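Local coordinates for 7beta-hydroxysteroid dehydrogenase (Collinsella aerofaciens ATCC 25986, PDB 5GT9), which catalyses the NADPH-dependent reduction of 7-oxolithocholate to ursodeoxycholate as a homodimeric short-chain dehydrogenase/reductase, at residues M88-C93 with I112-V117; P70-T75 with V116-K121; M1-K6 with G31-V36. One frame throughout, in Å; residues are numbered along the deposited sequence. Where two conformers were deposited one is given.

Interaction 1: M88-C93 with I112-V117. With NAP (NADP nicotinamide-adenine-dinucleotide phosphate), chain D.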
loop_
_atom_site.group_PDB
_atom_site.type_symbol
_atom_site.label_atom_id
_atom_site.label_comp_id
_atom_site.label_asym_id
_atom_site.label_seq_id
_atom_site.Cartn_x
_atom_site.Cartn_y
_atom_site.Cartn_z
ATOM N N MET B 88 3.103 27.587 4.297
ATOM C CA MET B 88 4.330 26.818 3.997
ATOM C C MET B 88 3.998 25.322 3.842
ATOM O O MET B 88 3.182 24.788 4.576
ATOM C CB MET B 88 5.324 27.031 5.130
ATOM C CG MET B 88 6.697 26.460 4.871
ATOM S SD MET B 88 7.631 26.116 6.424
ATOM C CE MET B 88 7.098 24.424 6.583
ATOM N N SER B 89 4.644 24.642 2.880
ATOM C CA SER B 89 4.654 23.186 2.842
ATOM C C SER B 89 6.044 22.664 2.594
ATOM O O SER B 89 6.705 23.058 1.618
ATOM C CB SER B 89 3.702 22.676 1.763
ATOM O OG SER B 89 3.748 21.266 1.649
ATOM N N TYR B 90 6.486 21.738 3.435
ATOM C CA TYR B 90 7.722 21.039 3.204
ATOM C C TYR B 90 7.427 19.741 2.467
ATOM O O TYR B 90 6.827 18.830 3.043
ATOM C CB TYR B 90 8.502 20.796 4.480
ATOM C CG TYR B 90 9.974 20.570 4.235
ATOM C CD1 TYR B 90 10.822 21.659 3.949
ATOM C CD2 TYR B 90 10.520 19.281 4.192
ATOM C CE1 TYR B 90 12.152 21.477 3.675
ATOM C CE2 TYR B 90 11.863 19.110 3.945
ATOM C CZ TYR B 90 12.680 20.204 3.718
ATOM O OH TYR B 90 14.036 20.043 3.427
ATOM N N VAL B 91 7.821 19.698 1.214
ATOM C CA VAL B 91 7.436 18.596 0.283
ATOM C C VAL B 91 8.646 17.699 -0.055
ATOM O O VAL B 91 8.456 16.494 -0.251
ATOM C CB VAL B 91 6.900 19.204 -1.042
ATOM C CG1 VAL B 91 6.432 18.105 -1.982
ATOM C CG2 VAL B 91 5.715 20.111 -0.734
ATOM N N ALA B 92 9.838 18.287 -0.205
ATOM C CA ALA B 92 11.046 17.558 -0.679
ATOM C C ALA B 92 11.410 16.422 0.286
ATOM O O ALA B 92 11.266 16.528 1.479
ATOM C CB ALA B 92 12.257 18.476 -0.789
ATOM N N CYS B 93 11.991 15.379 -0.303
ATOM C CA CYS B 93 12.595 14.319 0.508
ATOM C C CYS B 93 13.851 13.824 -0.198
ATOM O O CYS B 93 14.036 14.038 -1.389
ATOM C CB CYS B 93 11.541 13.216 0.696
ATOM S SG CYS B 93 11.393 12.100 -0.698
ATOM N N ILE B 112 20.036 13.817 6.398
ATOM C CA ILE B 112 19.774 14.600 7.595
ATOM C C ILE B 112 19.404 16.046 7.208
ATOM O O ILE B 112 18.463 16.646 7.775
ATOM C CB ILE B 112 21.020 14.614 8.556
ATOM C CG1 ILE B 112 21.079 13.290 9.277
ATOM C CG2 ILE B 112 20.903 15.740 9.592
ATOM C CD1 ILE B 112 22.430 13.004 9.905
ATOM N N ASN B 113 20.103 16.592 6.229
ATOM C CA ASN B 113 19.810 17.947 5.824
ATOM C C ASN B 113 18.472 18.098 5.177
ATOM O O ASN B 113 17.700 19.026 5.550
ATOM C CB ASN B 113 20.946 18.506 4.972
ATOM C CG ASN B 113 22.187 18.842 5.789
ATOM O OD1 ASN B 113 22.108 19.058 6.975
ATOM N ND2 ASN B 113 23.333 18.947 5.113
ATOM N N VAL B 114 18.106 17.171 4.273
ATOM C CA VAL B 114 16.823 17.350 3.557
ATOM C C VAL B 114 15.642 17.085 4.487
ATOM O O VAL B 114 14.701 17.889 4.596
ATOM C CB VAL B 114 16.671 16.445 2.304
ATOM C CG1 VAL B 114 15.337 16.643 1.636
ATOM C CG2 VAL B 114 17.791 16.745 1.278
ATOM N N ASN B 115 15.725 15.972 5.181
ATOM C CA ASN B 115 14.557 15.485 5.932
ATOM C C ASN B 115 14.393 16.040 7.342
ATOM O O ASN B 115 13.288 15.947 7.901
ATOM C CB ASN B 115 14.516 13.997 5.993
ATOM C CG ASN B 115 14.649 13.321 4.640
ATOM O OD1 ASN B 115 14.027 13.728 3.647
ATOM N ND2 ASN B 115 15.415 12.293 4.591
ATOM N N VAL B 116 15.479 16.558 7.946
ATOM C CA VAL B 116 15.476 16.996 9.318
ATOM C C VAL B 116 15.875 18.457 9.423
ATOM O O VAL B 116 15.104 19.285 10.003
ATOM C CB VAL B 116 16.385 16.101 10.258
ATOM C CG1 VAL B 116 16.357 16.550 11.685
ATOM C CG2 VAL B 116 15.884 14.673 10.209
ATOM N N VAL B 117 17.095 18.790 9.003
ATOM C CA VAL B 117 17.649 20.130 9.377
ATOM C C VAL B 117 16.975 21.249 8.579
ATOM O O VAL B 117 16.506 22.226 9.183
ATOM C CB VAL B 117 19.169 20.183 9.261
ATOM C CG1 VAL B 117 19.717 21.611 9.547
ATOM C CG2 VAL B 117 19.761 19.170 10.224
HETATM P PA NAP D . 8.176 15.104 -5.769
HETATM O O1A NAP D . 6.705 15.212 -5.457
HETATM O O2A NAP D . 8.588 15.247 -7.203
HETATM O O5B NAP D . 8.977 16.242 -4.962
HETATM C C5B NAP D . 8.759 17.597 -5.291
HETATM C C4B NAP D . 10.065 18.300 -5.645
HETATM O O4B NAP D . 10.889 18.568 -4.529
HETATM C C3B NAP D . 10.911 17.499 -6.600
HETATM O O3B NAP D . 10.359 17.541 -7.896
HETATM C C2B NAP D . 12.264 18.138 -6.428
HETATM O O2B NAP D . 12.518 18.984 -7.585
HETATM C C1B NAP D . 12.138 18.864 -5.081
HETATM N N9A NAP D . 13.300 18.482 -4.307
HETATM C C8A NAP D . 13.769 17.212 -4.038
HETATM N N7A NAP D . 14.910 17.294 -3.357
HETATM C C5A NAP D . 15.200 18.576 -3.162
HETATM C C6A NAP D . 16.288 19.304 -2.596
HETATM N N6A NAP D . 17.341 18.668 -1.962
HETATM N N1A NAP D . 16.170 20.626 -2.590
HETATM C C2A NAP D . 15.144 21.307 -3.171
HETATM N N3A NAP D . 14.132 20.695 -3.736
HETATM C C4A NAP D . 14.119 19.353 -3.771
HETATM O O3 NAP D . 9.027 13.890 -5.129
HETATM P PN NAP D . 8.578 12.594 -4.307
HETATM O O1N NAP D . 9.828 11.713 -4.175
HETATM O O2N NAP D . 7.309 12.084 -4.956
HETATM O O5D NAP D . 8.372 13.180 -2.827
HETATM C C5D NAP D . 7.368 14.163 -2.558
HETATM C C4D NAP D . 6.908 13.940 -1.112
HETATM O O4D NAP D . 5.948 12.873 -1.087
HETATM C C3D NAP D . 8.011 13.561 -0.147
HETATM O O3D NAP D . 7.874 14.264 1.072
HETATM C C2D NAP D . 7.851 12.073 0.035
HETATM O O2D NAP D . 8.381 11.557 1.248
HETATM C C1D NAP D . 6.338 11.889 -0.129
HETATM N N1N NAP D . 6.030 10.517 -0.588
HETATM C C2N NAP D . 5.978 10.270 -1.925
HETATM C C3N NAP D . 5.735 8.987 -2.381
HETATM C C7N NAP D . 5.632 8.661 -3.827
HETATM O O7N NAP D . 5.178 7.564 -4.071
HETATM N N7N NAP D . 5.907 9.576 -4.811
HETATM C C4N NAP D . 5.494 7.985 -1.454
HETATM C C5N NAP D . 5.473 8.269 -0.099
HETATM C C6N NAP D . 5.802 9.565 0.315
HETATM P P2B NAP D . 14.049 19.482 -7.931
HETATM O O1X NAP D . 13.911 20.477 -9.091
HETATM O O2X NAP D . 14.677 20.101 -6.783
HETATM O O3X NAP D . 14.721 18.220 -8.459
HETATM O O HOH W 1 11.411 14.909 3.697
#

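Interaction 2: P70-T75 with V116-K121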
loop_
_atom_site.group_PDB
_atom_site.type_symbol
_atom_site.label_atom_id
_atom_site.label_comp_id
_atom_site.label_asym_id
_atom_site.label_seq_id
_atom_site.Cartn_x
_atom_site.Cartn_y
_atom_site.Cartn_z
ATOM N N PRO B 70 23.880 22.636 3.696
ATOM C CA PRO B 70 23.721 23.661 4.714
ATOM C C PRO B 70 23.423 25.053 4.113
ATOM O O PRO B 70 23.907 25.395 3.008
ATOM C CB PRO B 70 25.090 23.704 5.427
ATOM C CG PRO B 70 25.997 22.841 4.647
ATOM C CD PRO B 70 25.249 22.080 3.624
ATOM N N GLY B 71 22.638 25.815 4.862
ATOM C CA GLY B 71 22.210 27.178 4.480
ATOM C C GLY B 71 21.087 27.288 3.460
ATOM O O GLY B 71 20.750 28.388 3.032
ATOM N N ALA B 72 20.506 26.161 3.033
ATOM C CA ALA B 72 19.413 26.233 2.062
ATOM C C ALA B 72 18.265 27.049 2.695
ATOM O O ALA B 72 17.667 27.909 2.045
ATOM C CB ALA B 72 18.940 24.837 1.691
ATOM N N ALA B 73 17.913 26.749 3.945
ATOM C CA ALA B 73 16.783 27.476 4.598
ATOM C C ALA B 73 17.038 28.998 4.620
ATOM O O ALA B 73 16.137 29.835 4.330
ATOM C CB ALA B 73 16.578 26.983 6.021
ATOM N N GLU B 74 18.263 29.365 4.986
ATOM C CA GLU B 74 18.620 30.778 5.096
ATOM C C GLU B 74 18.495 31.510 3.764
ATOM O O GLU B 74 18.134 32.673 3.756
ATOM C CB GLU B 74 20.005 30.973 5.748
ATOM C CG GLU B 74 20.062 30.622 7.223
ATOM C CD GLU B 74 20.340 29.166 7.496
ATOM O OE1 GLU B 74 20.397 28.386 6.516
ATOM O OE2 GLU B 74 20.474 28.789 8.688
ATOM N N THR B 75 18.756 30.832 2.652
ATOM C CA THR B 75 18.549 31.396 1.352
ATOM C C THR B 75 17.083 31.678 1.095
ATOM O O THR B 75 16.702 32.748 0.572
ATOM C CB THR B 75 19.129 30.479 0.261
ATOM O OG1 THR B 75 20.544 30.417 0.458
ATOM C CG2 THR B 75 18.788 30.903 -1.160
ATOM N N VAL B 116 15.479 16.558 7.946
ATOM C CA VAL B 116 15.476 16.996 9.318
ATOM C C VAL B 116 15.875 18.457 9.423
ATOM O O VAL B 116 15.104 19.285 10.003
ATOM C CB VAL B 116 16.385 16.101 10.258
ATOM C CG1 VAL B 116 16.357 16.550 11.685
ATOM C CG2 VAL B 116 15.884 14.673 10.209
ATOM N N VAL B 117 17.095 18.790 9.003
ATOM C CA VAL B 117 17.649 20.130 9.377
ATOM C C VAL B 117 16.975 21.249 8.579
ATOM O O VAL B 117 16.506 22.226 9.183
ATOM C CB VAL B 117 19.169 20.183 9.261
ATOM C CG1 VAL B 117 19.717 21.611 9.547
ATOM C CG2 VAL B 117 19.761 19.170 10.224
ATOM N N THR B 118 16.987 21.155 7.265
ATOM C CA THR B 118 16.344 22.153 6.393
ATOM C C THR B 118 14.866 22.224 6.732
ATOM O O THR B 118 14.303 23.324 6.912
ATOM C CB THR B 118 16.611 21.930 4.903
ATOM O OG1 THR B 118 18.018 21.899 4.646
ATOM C CG2 THR B 118 15.971 22.994 4.051
ATOM N N PHE B 119 14.267 21.034 6.921
ATOM C CA PHE B 119 12.902 20.939 7.355
ATOM C C PHE B 119 12.609 21.814 8.596
ATOM O O PHE B 119 11.710 22.708 8.574
ATOM C CB PHE B 119 12.497 19.489 7.607
ATOM C CG PHE B 119 11.290 19.365 8.477
ATOM C CD1 PHE B 119 10.064 19.733 7.969
ATOM C CD2 PHE B 119 11.372 18.922 9.769
ATOM C CE1 PHE B 119 8.937 19.672 8.748
ATOM C CE2 PHE B 119 10.231 18.832 10.546
ATOM C CZ PHE B 119 9.001 19.238 9.991
ATOM N N LEU B 120 13.349 21.577 9.658
ATOM C CA LEU B 120 13.018 22.167 10.899
ATOM C C LEU B 120 13.361 23.639 10.882
ATOM O O LEU B 120 12.628 24.442 11.514
ATOM C CB LEU B 120 13.677 21.478 12.112
ATOM C CG LEU B 120 13.094 21.928 13.464
ATOM C CD1 LEU B 120 11.646 21.472 13.616
ATOM C CD2 LEU B 120 13.873 21.354 14.600
ATOM N N LYS B 121 14.462 24.006 10.229
ATOM C CA LYS B 121 14.833 25.446 10.165
ATOM C C LYS B 121 13.671 26.234 9.520
ATOM O O LYS B 121 13.227 27.245 10.070
ATOM C CB LYS B 121 16.074 25.710 9.374
ATOM C CG LYS B 121 17.362 25.351 10.104
ATOM C CD LYS B 121 18.589 25.867 9.346
ATOM C CE LYS B 121 19.874 25.762 10.182
ATOM N NZ LYS B 121 21.025 26.012 9.264
#

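Interaction 3: M1-K6 with G31-V36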
loop_
_atom_site.group_PDB
_atom_site.type_symbol
_atom_site.label_atom_id
_atom_site.label_comp_id
_atom_site.label_asym_id
_atom_site.label_seq_id
_atom_site.Cartn_x
_atom_site.Cartn_y
_atom_site.Cartn_z
ATOM N N MET B 1 -11.293 25.635 -0.138
ATOM C CA MET B 1 -10.271 25.853 -1.131
ATOM C C MET B 1 -9.775 27.278 -1.162
ATOM O O MET B 1 -8.942 27.555 -1.947
ATOM C CB MET B 1 -10.757 25.515 -2.511
ATOM C CG MET B 1 -11.888 24.556 -2.569
ATOM S SD MET B 1 -12.273 24.241 -4.294
ATOM C CE MET B 1 -13.080 22.664 -4.129
ATOM N N ASN B 2 -10.274 28.126 -0.293
ATOM C CA ASN B 2 -9.854 29.550 -0.159
ATOM C C ASN B 2 -8.741 29.718 0.883
ATOM O O ASN B 2 -8.828 29.103 1.955
ATOM C CB ASN B 2 -11.044 30.391 0.251
ATOM C CG ASN B 2 -12.237 30.227 -0.688
ATOM O OD1 ASN B 2 -13.399 29.945 -0.286
ATOM N ND2 ASN B 2 -11.955 30.401 -1.957
ATOM N N LEU B 3 -7.692 30.536 0.574
ATOM C CA LEU B 3 -6.468 30.671 1.413
ATOM C C LEU B 3 -6.023 32.098 1.620
ATOM O O LEU B 3 -5.418 32.439 2.648
ATOM C CB LEU B 3 -5.291 29.920 0.758
ATOM C CG LEU B 3 -5.581 28.421 0.583
ATOM C CD1 LEU B 3 -4.502 27.823 -0.329
ATOM C CD2 LEU B 3 -5.558 27.711 1.909
ATOM N N ARG B 4 -6.229 32.952 0.629
ATOM C CA ARG B 4 -5.607 34.273 0.659
ATOM C C ARG B 4 -6.090 35.159 1.820
ATOM O O ARG B 4 -5.275 35.730 2.586
ATOM C CB ARG B 4 -5.796 34.979 -0.674
ATOM C CG ARG B 4 -4.927 36.216 -0.876
ATOM C CD ARG B 4 -5.502 37.049 -2.005
ATOM N NE ARG B 4 -6.592 37.854 -1.477
ATOM C CZ ARG B 4 -7.828 37.865 -1.949
ATOM N NH1 ARG B 4 -8.172 37.138 -3.012
ATOM N NH2 ARG B 4 -8.723 38.626 -1.349
ATOM N N GLU B 5 -7.414 35.313 1.977
ATOM C CA GLU B 5 -7.891 36.211 3.033
ATOM C C GLU B 5 -7.673 35.630 4.401
ATOM O O GLU B 5 -7.367 36.350 5.379
ATOM C CB GLU B 5 -9.391 36.469 2.906
ATOM C CG GLU B 5 -9.742 37.810 2.414
ATOM C CD GLU B 5 -11.224 38.081 2.596
ATOM O OE1 GLU B 5 -12.000 37.103 2.904
ATOM O OE2 GLU B 5 -11.575 39.268 2.377
ATOM N N LYS B 6 -7.883 34.317 4.520
ATOM C CA LYS B 6 -7.749 33.663 5.811
ATOM C C LYS B 6 -6.292 33.588 6.329
ATOM O O LYS B 6 -6.056 33.722 7.520
ATOM C CB LYS B 6 -8.344 32.272 5.808
ATOM C CG LYS B 6 -8.543 31.760 7.223
ATOM C CD LYS B 6 -8.876 30.305 7.246
ATOM C CE LYS B 6 -9.508 29.916 8.578
ATOM N NZ LYS B 6 -8.931 30.602 9.766
ATOM N N GLY B 31 -6.244 28.775 -4.793
ATOM C CA GLY B 31 -6.794 29.357 -3.554
ATOM C C GLY B 31 -6.533 30.841 -3.353
ATOM O O GLY B 31 -6.830 31.369 -2.277
ATOM N N GLY B 32 -5.970 31.500 -4.356
ATOM C CA GLY B 32 -5.713 32.953 -4.317
ATOM C C GLY B 32 -4.358 33.412 -3.885
ATOM O O GLY B 32 -4.050 34.618 -3.904
ATOM N N MET B 33 -3.472 32.468 -3.589
ATOM C CA MET B 33 -2.117 32.817 -3.130
ATOM C C MET B 33 -1.149 33.023 -4.232
ATOM O O MET B 33 -1.137 32.310 -5.222
ATOM C CB MET B 33 -1.564 31.730 -2.187
ATOM C CG MET B 33 -2.334 31.659 -0.887
ATOM S SD MET B 33 -1.509 30.611 0.350
ATOM C CE MET B 33 -1.662 31.638 1.804
ATOM N N ASN B 34 -0.239 33.981 -4.030
ATOM C CA ASN B 34 0.971 34.084 -4.842
ATOM C C ASN B 34 1.910 32.995 -4.312
ATOM O O ASN B 34 1.733 32.572 -3.144
ATOM C CB ASN B 34 1.632 35.448 -4.660
ATOM C CG ASN B 34 0.724 36.593 -5.111
ATOM O OD1 ASN B 34 -0.029 36.476 -6.084
ATOM N ND2 ASN B 34 0.792 37.690 -4.376
ATOM N N VAL B 35 2.783 32.504 -5.179
ATOM C CA VAL B 35 3.595 31.294 -4.922
ATOM C C VAL B 35 5.102 31.540 -4.940
ATOM O O VAL B 35 5.678 31.953 -5.971
ATOM C CB VAL B 35 3.248 30.181 -5.929
ATOM C CG1 VAL B 35 3.835 28.845 -5.524
ATOM C CG2 VAL B 35 1.737 30.046 -6.047
ATOM N N VAL B 36 5.749 31.245 -3.815
ATOM C CA VAL B 36 7.202 31.096 -3.820
ATOM C C VAL B 36 7.522 29.623 -4.021
ATOM O O VAL B 36 7.071 28.771 -3.239
ATOM C CB VAL B 36 7.838 31.581 -2.512
ATOM C CG1 VAL B 36 9.353 31.538 -2.654
ATOM C CG2 VAL B 36 7.340 32.958 -2.127
#

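Interaction 1: M88-C93 with I112-V117
Tyr-90 and Val-114 supply the direct polar bond between the end of strand 85-90 and helix 105-133. The phenol OH donates to Val-114 O over a short 2.5 Å, in the carbonyl plane and onto a lone pair. Seen from the ring, Val-114 O lies at the edge, near the ring plane. With CG anti to the backbone N (chi1 -158°), the tyrosine extends across to the helix just where it widens into a pi-type turn: Val-117 N bonds to Ile-112 O, and Thr-118 N probably to Asn-113 O, leaving Val-114 O to a side-chain donor. A phenylalanine here would probably leave that buried carbonyl without its hydroxyl donor.

A second polar link runs through a water that bridges Ala-92 O, at 2.7 Å, and Asn-115 OD1, at 2.9 Å. The amide's other end, ND2, is held by Leu-94 O, which fixes the rotation of the group.

Apolar contact is centred on Val-114. Its CG1 meets Cys-93 C at 3.7 Å and Ala-92 CB at 4.3 Å, whereas CG2 approaches N6A of the adenine. Ala-92 CB also lies 3.6 Å from C4A of that ring system.

The cofactor is bound directly by Val-91 O, which accepts from ribose O3D at 2.7 Å. Cys-93 touches the same ribose and also Tyr-156 and Lys-160. A loop that follows the strand and meets the nicotinamide ribose, facing an asparagine in a widened helical turn beside the Tyr-Lys pair, is characteristic of the classical SDR Rossmann fold.

Interaction 2: P70-T75 with V116-K121
Lys-121 NZ donates to Glu-74 OE2 at 2.9 Å, in a salt bridge that uses the syn lone pair of the carboxylate oxygen. Beyond CG the lysine chain is extended, and it carries NZ out to the carboxylate. Glu-74 reaches it by bending at CB-CG (chi2 87°), and the two chains cross obliquely. The other oxygen, OE1, stays 3.7 Å from NZ, so the grip is one-sided.

Behind this ionic pair the contact turns apolar. Lys-121 CB rests 3.6 Å from Ala-73 CB, while Cys-122 touches the same alanine. Both helices belong to crossovers of the Rossmann fold: helix 72-80 connects strands 60-64 and 85-90, helix 105-133 connects 85-90 to 136-143, and the two pack side by side on one face of the parallel sheet.

One turn earlier in helix 105-133, the methyl CG2 of Thr-118 stands anti to the backbone N and is presented to the start of helix 72-80. There it meets Ala-72 CB at 4.2 Å and, at a similar distance, the backbone N of Ala-73. The hydroxyl OG1 lies between Phe-67 O, in the cofactor-binding loop, and Asn-113 O, in its own helix, its one proton able to serve only one of them fully at a time. The small alanines let the two backbones come near, with 5.6 Å between the CA atoms of Ala-73 and Thr-118.

The first turn of helix 72-80 is closed at its N-cap. Gly-71, in that position, has a positive phi of 78°, and its carbonyl O accepts from Thr-75 OG1 at 3.3 Å and from Thr-75 N at 3.2 Å, the two donors arriving from opposite faces of the carbonyl plane.

Interaction 3: M1-K6 with G31-V36
Leu-3 and Met-33 cross at about a right angle, the leucine directed at the segment 31-36 and the methionine passing across its base. Met-33 CG lies 3.8 Å from Leu-3 CB, and SD follows at 3.9 Å from the same atom. A turn about CG-SD (chi3 135°) then leads CE on beside Leu-3 O. The leucine branch CD1 approaches SD more loosely, and Ile-28 of helix 19-30 touches both residues from the helix side.

Arg-4 is turned differently. Its CG stands anti to the backbone N (chi1 -167°), and the aliphatic part of the chain runs alongside the Gly-32 carbonyl, with CB 3.7 Å from Gly-32 O; the chain has two modelled conformers, so its further reach is less certain.

These side chains gather where helix 19-30 ends in a Schellman motif, Gly-32 being the C-prime residue with positive phi and Met-33 N returning to Ile-28 O. The chain then enters strand 34-39, completing the first beta-alpha-beta unit of the Rossmann fold.

The backbone joins as well: Gly-31 O accepts from the N-terminal segment. Leu-3 N donates to it at 3.1 Å, in the carbonyl plane, and Arg-4 N adds a weak bond at 3.4 Å. Having no side chain, Gly-31 lets the chain before Leu-3 come close, with Met-1 O only 3.2 Å from Gly-31 CA.

Interactions 1 and 2 are neighbours on helix 105-133, with centres 8 Å apart and Val-116 and Val-117 in common. They touch where Tyr-90 OH packs on Thr-118 CB. Interaction 1 is the deeper: buried near the chain centre, it joins a strand end and the loop after it to a helix through a hydroxyl and a water, with the cofactor packed against both. Interaction 2 joins two helices, its apolar side buried and its ionic side toward the surface. Interaction 3 touches neither; its centre is about 22 Å from that of interaction 1 and about 24 Å from that of interaction 2. Like interaction 1 it reaches the central sheet, but it relies on backbone bonds and a buried Leu-Met pair with exposed residues around it.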